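Local coordinates for uncharacterized ABC transporter solute-binding protein yclQ (Bacillus subtilis subsp. subtilis str. 168, PDB 3GFV) that binds iron-free and ferric petrobactin and the precursor 3,4-dihydroxybenzoic acid, as the solute-binding component of the YclNOPQ ABC transporter that takes up ferric-petrobactin, at residues S185-G188 against R192-L195; E107-F112 against A116-L121. One frame throughout, in Å; residues are numbered along the deposited sequence.

Contact 1: S185-G188 against R192-L195; sequences SAFG and RYGL
Phe187 and Tyr193 form a T-shaped pair. The edge of the Tyr193 ring meets the face of Phe187. The ring planes stand at 67° and the centroids are 4.7 Å apart. Tyr193 CD2 does most of the touching. It sits over the centre of the Phe187 ring, 3.6 Å from Phe187 CG. Tyr193 CE2 follows along the same edge, 3.8 Å from Phe187 CZ. Phe187 starts toward the loop, and its CG, anti to the carbonyl carbon (chi1 -70°), lays a ring face against the Tyr193 edge.

Arg192 joins at the side. Its CB lies 3.9 Å from Phe187 CE1 and approaches that ring obliquely. Arg192 CG is anti to the backbone N (chi1 179°), which lays it over the centre of one Tyr193 face, 3.8 Å above the plane. From there the chain runs extended to NE. Tyr193 OH in turn lies above one face of the guanidinium, toward its rim. Arg192 NH1 bonds to Thr213 O and forms a salt bridge to a phosphate ion, probably from the crystallisation liquor.

The backbones also come close, with Gly188 O 3.2 Å from Gly194 CA. No hydrogen bond links the two segments directly, but Ser191 OG bonds to Gly188 O and weakly to Tyr193 N.

The contact folds the loop after strand 183-187 back on the strand, just before helix 195-198. Phe187 and Tyr193 both rest on Met178 of strand 173-180, the antiparallel neighbour of strand 183-187, and Tyr193 also touches Trp274 and Tyr275 of helix 271-276.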
loop_
_atom_site.group_PDB
_atom_site.type_symbol
_atom_site.label_atom_id
_atom_site.label_comp_id
_atom_site.label_asym_id
_atom_site.label_seq_id
_atom_site.Cartn_x
_atom_site.Cartn_y
_atom_site.Cartn_z
ATOM N N SER A 185 11.837 12.362 -3.986
ATOM C CA SER A 185 11.486 11.770 -5.259
ATOM C C SER A 185 10.003 11.984 -5.533
ATOM O O SER A 185 9.212 12.069 -4.603
ATOM C CB SER A 185 11.853 10.294 -5.301
ATOM O OG SER A 185 11.277 9.630 -4.196
ATOM N N ALA A 186 9.656 12.087 -6.812
ATOM C CA ALA A 186 8.295 12.420 -7.234
ATOM C C ALA A 186 7.602 11.220 -7.833
ATOM O O ALA A 186 8.242 10.390 -8.476
ATOM C CB ALA A 186 8.323 13.582 -8.264
ATOM N N PHE A 187 6.282 11.179 -7.652
ATOM C CA PHE A 187 5.455 10.076 -8.083
ATOM C C PHE A 187 4.244 10.629 -8.810
ATOM O O PHE A 187 3.509 11.474 -8.267
ATOM C CB PHE A 187 5.003 9.296 -6.852
ATOM C CG PHE A 187 6.108 8.546 -6.185
ATOM C CD1 PHE A 187 6.366 7.222 -6.536
ATOM C CD2 PHE A 187 6.898 9.155 -5.205
ATOM C CE1 PHE A 187 7.395 6.516 -5.919
ATOM C CE2 PHE A 187 7.926 8.454 -4.586
ATOM C CZ PHE A 187 8.171 7.135 -4.938
ATOM N N GLY A 188 4.039 10.156 -10.032
ATOM C CA GLY A 188 2.904 10.583 -10.819
ATOM C C GLY A 188 2.024 9.401 -11.168
ATOM O O GLY A 188 2.114 8.327 -10.539
ATOM N N ARG A 192 4.208 4.033 -8.001
ATOM C CA ARG A 192 3.891 3.410 -6.734
ATOM C C ARG A 192 2.766 4.133 -5.989
ATOM O O ARG A 192 1.907 3.509 -5.387
ATOM C CB ARG A 192 5.152 3.386 -5.881
ATOM C CG ARG A 192 4.942 2.791 -4.521
ATOM C CD ARG A 192 6.271 2.827 -3.796
ATOM N NE ARG A 192 6.287 1.937 -2.651
ATOM C CZ ARG A 192 7.385 1.639 -1.970
ATOM N NH1 ARG A 192 8.555 2.161 -2.330
ATOM N NH2 ARG A 192 7.311 0.821 -0.933
ATOM N N TYR A 193 2.752 5.461 -6.048
ATOM C CA TYR A 193 1.715 6.223 -5.354
ATOM C C TYR A 193 0.796 6.947 -6.328
ATOM O O TYR A 193 0.066 7.885 -5.954
ATOM C CB TYR A 193 2.328 7.212 -4.344
ATOM C CG TYR A 193 3.263 6.548 -3.355
ATOM C CD1 TYR A 193 2.805 5.567 -2.480
ATOM C CD2 TYR A 193 4.610 6.880 -3.311
ATOM C CE1 TYR A 193 3.674 4.945 -1.588
ATOM C CE2 TYR A 193 5.471 6.276 -2.423
ATOM C CZ TYR A 193 4.996 5.307 -1.558
ATOM O OH TYR A 193 5.852 4.696 -0.665
ATOM N N GLY A 194 0.819 6.487 -7.572
ATOM C CA GLY A 194 -0.049 7.003 -8.607
ATOM C C GLY A 194 -1.537 6.981 -8.290
ATOM O O GLY A 194 -2.294 7.734 -8.894
ATOM N N LEU A 195 -1.977 6.121 -7.372
ATOM C CA LEU A 195 -3.420 6.029 -7.110
ATOM C C LEU A 195 -4.048 7.355 -6.681
ATOM O O LEU A 195 -5.246 7.564 -6.884
ATOM C CB LEU A 195 -3.756 4.904 -6.116
ATOM C CG LEU A 195 -3.602 5.186 -4.618
ATOM C CD1 LEU A 195 -4.279 4.051 -3.845
ATOM C CD2 LEU A 195 -2.132 5.283 -4.257
#

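Contact 2: E107-F112 against A116-L121; sequences ESYKEF and APTIYL
The Tyr109 ring turns an edge to Thr118. Thr118 O lies near the ring plane, 3.3 Å from Tyr109 CE1. The methyl Thr118 CG2 is 3.8 Å from Tyr109 CD1. With CG anti to the backbone N (chi1 179°), the Tyr109 side chain reaches over to the strand, and it and Thr118 run alongside in opposite senses. One water bonds to both Tyr109 OH and Thr118 N, and it accepts from the amide.

Phe112 meets Thr118 through CB, 3.5 Å from Thr118 OG1. Its ring turns from segment 116-121 and meets the rings of Phe40 and Phe88.

Thr118 OG1 donates to Ala116 O at 3.0 Å, from above the carbonyl plane. It is a local bond within the chain where strand 118-120 begins. The backbone is joined by Ala116 N, which donates to Phe112 O at 3.1 Å and 159°. This i+4 to i bond carries the helical pattern on to the residue after helix 109-115.

Helix 109-115 thus packs on the strand that follows it. Tyr109, Phe112 and Thr118 also touch strand 98-101, which runs parallel to 118-120. This is the second half of a beta-alpha-beta crossover, the repeating unit of the alpha-beta sandwich in periplasmic binding proteins.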
loop_
_atom_site.group_PDB
_atom_site.type_symbol
_atom_site.label_atom_id
_atom_site.label_comp_id
_atom_site.label_asym_id
_atom_site.label_seq_id
_atom_site.Cartn_x
_atom_site.Cartn_y
_atom_site.Cartn_z
ATOM N N GLU A 107 11.145 -12.280 -6.254
ATOM C CA GLU A 107 12.205 -13.174 -6.680
ATOM C C GLU A 107 12.380 -14.432 -5.847
ATOM O O GLU A 107 13.162 -15.305 -6.213
ATOM C CB GLU A 107 13.540 -12.425 -6.715
ATOM C CG GLU A 107 14.027 -12.117 -8.105
ATOM C CD GLU A 107 15.494 -11.732 -8.093
ATOM O OE1 GLU A 107 16.332 -12.548 -8.529
ATOM O OE2 GLU A 107 15.797 -10.629 -7.604
ATOM N N SER A 108 11.684 -14.532 -4.720
ATOM C CA SER A 108 11.806 -15.721 -3.875
ATOM C C SER A 108 10.583 -16.624 -3.998
ATOM O O SER A 108 10.394 -17.533 -3.197
ATOM C CB SER A 108 12.021 -15.333 -2.407
ATOM O OG SER A 108 13.312 -14.766 -2.249
ATOM N N TYR A 109 9.759 -16.359 -5.004
ATOM C CA TYR A 109 8.565 -17.185 -5.241
ATOM C C TYR A 109 8.915 -18.673 -5.310
ATOM O O TYR A 109 8.249 -19.509 -4.699
ATOM C CB TYR A 109 7.863 -16.743 -6.525
ATOM C CG TYR A 109 6.633 -17.584 -6.842
ATOM C CD1 TYR A 109 5.489 -17.486 -6.057
ATOM C CD2 TYR A 109 6.617 -18.454 -7.920
ATOM C CE1 TYR A 109 4.351 -18.260 -6.340
ATOM C CE2 TYR A 109 5.487 -19.221 -8.212
ATOM C CZ TYR A 109 4.364 -19.118 -7.416
ATOM O OH TYR A 109 3.225 -19.868 -7.704
ATOM N N LYS A 110 9.978 -19.013 -6.032
ATOM C CA LYS A 110 10.343 -20.417 -6.162
ATOM C C LYS A 110 10.700 -21.038 -4.807
ATOM O O LYS A 110 10.351 -22.186 -4.525
ATOM C CB LYS A 110 11.510 -20.553 -7.142
ATOM C CG LYS A 110 12.040 -21.940 -7.303
ATOM C CD LYS A 110 13.065 -21.960 -8.436
ATOM C CE LYS A 110 13.848 -23.260 -8.461
ATOM N NZ LYS A 110 14.745 -23.297 -9.645
ATOM N N GLU A 111 11.413 -20.274 -3.975
ATOM C CA GLU A 111 11.856 -20.753 -2.664
ATOM C C GLU A 111 10.667 -20.961 -1.714
ATOM O O GLU A 111 10.599 -21.945 -0.976
ATOM C CB GLU A 111 12.876 -19.773 -2.049
ATOM C CG GLU A 111 13.970 -20.445 -1.224
ATOM C CD GLU A 111 14.975 -19.467 -0.588
ATOM O OE1 GLU A 111 15.459 -19.778 0.527
ATOM O OE2 GLU A 111 15.292 -18.410 -1.188
ATOM N N PHE A 112 9.730 -20.019 -1.731
ATOM C CA PHE A 112 8.557 -20.111 -0.877
ATOM C C PHE A 112 7.681 -21.285 -1.316
ATOM O O PHE A 112 7.115 -21.992 -0.482
ATOM C CB PHE A 112 7.759 -18.816 -0.964
ATOM C CG PHE A 112 8.263 -17.708 -0.045
ATOM C CD1 PHE A 112 8.253 -17.876 1.339
ATOM C CD2 PHE A 112 8.706 -16.497 -0.571
ATOM C CE1 PHE A 112 8.675 -16.845 2.185
ATOM C CE2 PHE A 112 9.147 -15.466 0.268
ATOM C CZ PHE A 112 9.121 -15.641 1.642
ATOM N N ALA A 116 5.351 -24.283 0.754
ATOM C CA ALA A 116 3.899 -24.410 0.759
ATOM C C ALA A 116 3.349 -23.728 -0.475
ATOM O O ALA A 116 4.073 -22.980 -1.152
ATOM C CB ALA A 116 3.324 -23.761 2.015
ATOM N N PRO A 117 2.066 -23.969 -0.768
ATOM C CA PRO A 117 1.455 -23.211 -1.861
ATOM C C PRO A 117 1.616 -21.726 -1.594
ATOM O O PRO A 117 1.352 -21.267 -0.486
ATOM C CB PRO A 117 -0.024 -23.639 -1.811
ATOM C CG PRO A 117 0.031 -25.048 -1.196
ATOM C CD PRO A 117 1.151 -24.966 -0.179
ATOM N N THR A 118 2.059 -20.995 -2.609
ATOM C CA THR A 118 2.363 -19.590 -2.457
ATOM C C THR A 118 1.645 -18.822 -3.538
ATOM O O THR A 118 1.635 -19.231 -4.701
ATOM C CB THR A 118 3.878 -19.355 -2.590
ATOM O OG1 THR A 118 4.536 -20.085 -1.553
ATOM C CG2 THR A 118 4.218 -17.866 -2.461
ATOM N N ILE A 119 1.032 -17.716 -3.145
ATOM C CA ILE A 119 0.371 -16.856 -4.104
ATOM C C ILE A 119 0.907 -15.446 -3.942
ATOM O O ILE A 119 1.236 -15.015 -2.842
ATOM C CB ILE A 119 -1.170 -16.887 -3.938
ATOM C CG1 ILE A 119 -1.581 -16.340 -2.554
ATOM C CG2 ILE A 119 -1.693 -18.333 -4.184
ATOM C CD1 ILE A 119 -3.091 -16.226 -2.328
ATOM N N TYR A 120 0.985 -14.746 -5.063
ATOM C CA TYR A 120 1.377 -13.336 -5.096
ATOM C C TYR A 120 0.151 -12.436 -5.127
ATOM O O TYR A 120 -0.698 -12.574 -6.026
ATOM C CB TYR A 120 2.222 -13.130 -6.341
ATOM C CG TYR A 120 2.695 -11.720 -6.557
ATOM C CD1 TYR A 120 4.002 -11.367 -6.256
ATOM C CD2 TYR A 120 1.855 -10.761 -7.103
ATOM C CE1 TYR A 120 4.464 -10.067 -6.477
ATOM C CE2 TYR A 120 2.309 -9.447 -7.323
ATOM C CZ TYR A 120 3.618 -9.122 -7.003
ATOM O OH TYR A 120 4.096 -7.842 -7.203
ATOM N N LEU A 121 0.030 -11.538 -4.149
ATOM C CA LEU A 121 -1.108 -10.603 -4.115
ATOM C C LEU A 121 -0.650 -9.136 -4.017
ATOM O O LEU A 121 -1.114 -8.384 -3.154
ATOM C CB LEU A 121 -2.037 -10.879 -2.934
ATOM C CG LEU A 121 -2.725 -12.251 -2.934
ATOM C CD1 LEU A 121 -3.661 -12.394 -1.726
ATOM C CD2 LEU A 121 -3.486 -12.502 -4.249
HETATM O O HOH W 1 3.200 -21.819 -5.224
#

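The strands of contact 1 and contact 2 belong to different sheets, and the contacts have centres about 27 Å apart and nearest atoms about 11 Å apart. They share no helix or strand. Contact 1 belongs to the mixed sheet and lies nearer the middle of the chain, its centre about 12 Å from the chain's centre. Contact 2 is about 19 Å out, on an outermost strand of the parallel sheet. Both are largely buried, and each joins segments only four residues apart. Their chemistry differs. Contact 1 rests on aromatic rings and an arginine chain, without a direct hydrogen bond. Contact 2 adds a backbone bond and a water bridge to its aromatic and threonine touches.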